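Long-range contact in glycosyl hydrolase BlGH5_18 (Bifidobacterium longum subsp. infantis, PDB 7LQX), which probably hydrolyses glycosidic bonds in N-glycans, as a member of glycoside hydrolase family 5, subfamily 18: residues G361-A366 / G400-L405. Numbering follows the deposited sequence.
Sequences GGNDAA and GARPTL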
loop_
_atom_site.group_PDB
_atom_site.type_symbol
_atom_site.label_atom_id
_atom_site.label_comp_id
_atom_site.label_asym_id
_atom_site.label_seq_id
_atom_site.Cartn_x
_atom_site.Cartn_y
_atom_site.Cartn_z
ATOM N N GLY A 361 -28.089 32.070 19.006
ATOM C CA GLY A 361 -29.319 31.610 19.614
ATOM C C GLY A 361 -30.109 30.710 18.694
ATOM O O GLY A 361 -29.554 30.042 17.813
ATOM N N GLY A 362 -31.430 30.732 18.872
ATOM C CA GLY A 362 -32.316 29.776 18.246
ATOM C C GLY A 362 -32.616 30.066 16.790
ATOM O O GLY A 362 -32.102 31.005 16.182
ATOM N N ASN A 363 -33.482 29.224 16.230
ATOM C CA ASN A 363 -33.806 29.219 14.812
ATOM C C ASN A 363 -35.309 29.327 14.655
ATOM O O ASN A 363 -36.049 28.551 15.262
ATOM C CB ASN A 363 -33.362 27.898 14.197
ATOM C CG ASN A 363 -31.872 27.749 14.195
ATOM O OD1 ASN A 363 -31.276 27.232 15.142
ATOM N ND2 ASN A 363 -31.244 28.201 13.119
ATOM N N ASP A 364 -35.753 30.257 13.811
ATOM C CA ASP A 364 -37.171 30.558 13.712
ATOM C C ASP A 364 -37.931 29.594 12.817
ATOM O O ASP A 364 -39.137 29.394 13.023
ATOM C CB ASP A 364 -37.349 31.965 13.136
ATOM C CG ASP A 364 -36.794 33.041 14.038
ATOM O OD1 ASP A 364 -37.197 33.089 15.219
ATOM O OD2 ASP A 364 -35.958 33.839 13.563
ATOM N N ALA A 365 -37.275 29.035 11.808
ATOM C CA ALA A 365 -37.936 28.233 10.798
ATOM C C ALA A 365 -37.188 26.925 10.628
ATOM O O ALA A 365 -35.998 26.823 10.936
ATOM C CB ALA A 365 -37.978 28.964 9.452
ATOM N N ALA A 366 -37.894 25.918 10.127
ATOM C CA ALA A 366 -37.242 24.662 9.798
ATOM C C ALA A 366 -37.888 24.021 8.581
ATOM O O ALA A 366 -39.109 24.085 8.403
ATOM C CB ALA A 366 -37.261 23.666 10.965
ATOM N N GLY A 400 -33.310 35.413 5.542
ATOM C CA GLY A 400 -33.032 35.778 6.914
ATOM C C GLY A 400 -33.840 35.039 7.954
ATOM O O GLY A 400 -33.910 35.498 9.100
ATOM N N ALA A 401 -34.453 33.907 7.605
ATOM C CA ALA A 401 -35.314 33.192 8.540
ATOM C C ALA A 401 -34.538 32.323 9.518
ATOM O O ALA A 401 -35.159 31.663 10.358
ATOM C CB ALA A 401 -36.317 32.321 7.783
ATOM N N ARG A 402 -33.212 32.300 9.420
ATOM C CA ARG A 402 -32.362 31.487 10.283
ATOM C C ARG A 402 -32.861 30.043 10.334
ATOM O O ARG A 402 -33.127 29.507 11.408
ATOM C CB ARG A 402 -32.286 32.059 11.692
ATOM C CG ARG A 402 -31.462 33.316 11.843
ATOM C CD ARG A 402 -31.360 33.706 13.325
ATOM N NE ARG A 402 -30.743 32.666 14.154
ATOM C CZ ARG A 402 -29.437 32.406 14.164
ATOM N NH1 ARG A 402 -28.620 33.104 13.388
ATOM N NH2 ARG A 402 -28.945 31.453 14.941
ATOM N N PRO A 403 -33.012 29.390 9.185
ATOM C CA PRO A 403 -33.599 28.052 9.200
ATOM C C PRO A 403 -32.670 27.008 9.788
ATOM O O PRO A 403 -31.442 27.059 9.648
ATOM C CB PRO A 403 -33.845 27.756 7.715
ATOM C CG PRO A 403 -32.746 28.533 7.008
ATOM C CD PRO A 403 -32.648 29.821 7.817
ATOM N N THR A 404 -33.290 26.021 10.413
ATOM C CA THR A 404 -32.648 24.744 10.675
ATOM C C THR A 404 -33.390 23.673 9.877
ATOM O O THR A 404 -34.225 23.970 9.025
ATOM C CB THR A 404 -32.564 24.482 12.178
ATOM O OG1 THR A 404 -31.760 23.320 12.419
ATOM C CG2 THR A 404 -33.946 24.284 12.809
ATOM N N LEU A 405 -33.050 22.421 10.142
ATOM C CA LEU A 405 -33.736 21.276 9.562
ATOM C C LEU A 405 -34.216 20.390 10.695
ATOM O O LEU A 405 -33.506 20.209 11.684
ATOM C CB LEU A 405 -32.824 20.487 8.625
ATOM C CG LEU A 405 -32.511 21.373 7.405
ATOM C CD1 LEU A 405 -31.045 21.782 7.368
ATOM C CD2 LEU A 405 -32.972 20.769 6.087
HETATM O O HOH W 1 -34.644 34.958 11.841
#
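Arg402 reaches across to the backbone of Gly361 and Gly362 with one edge of its guanidinium. Arg402 NE gives a nearly straight bond to Gly362 O (3.0 Å), and that oxygen lies in the plane of the group. Arg402 NH2 bends to Gly361 O at 3.3 Å, approaching from above the carbonyl plane, and adds a weak bond to Gly362 O. A bend at chi3 (59°) turns the head back toward these carbonyls, and NH2 also bonds Gln302 O. With an alanine in its place, the Gly361, Gly362 and Gln302 carbonyls would probably lose these donors, and the glycine loop would be freer to move.

Traffic also runs the other way. Asn363 ND2 donates to Arg402 O (2.9 Å), with the acceptor in the amide plane, while OD1 is held by Arg262. The Asn363 side chain crosses that of Thr404 at about a right angle, Asn363 CG lying 3.9 Å from Thr404 CB. One step on, Thr404 N bonds Ala365 O at 2.9 Å, and Ala366 CB packs on Thr404 CG2; Thr404 OG1 is turned to Glu259. On the helix side of Arg402, Ala365 CB meets Ala401 CB (4.1 Å), just past the Schellman motif at Gly400 that ends helix 388-399.

The Thr404-Ala365 bond pairs strands 365-369 and 403-407, the parallel pair of a beta-alpha-beta crossover in a small sheet outside the eight-stranded barrel. The chemistry implies a two-way clamp: side-chain donors on both segments hold backbone carbonyls of the other.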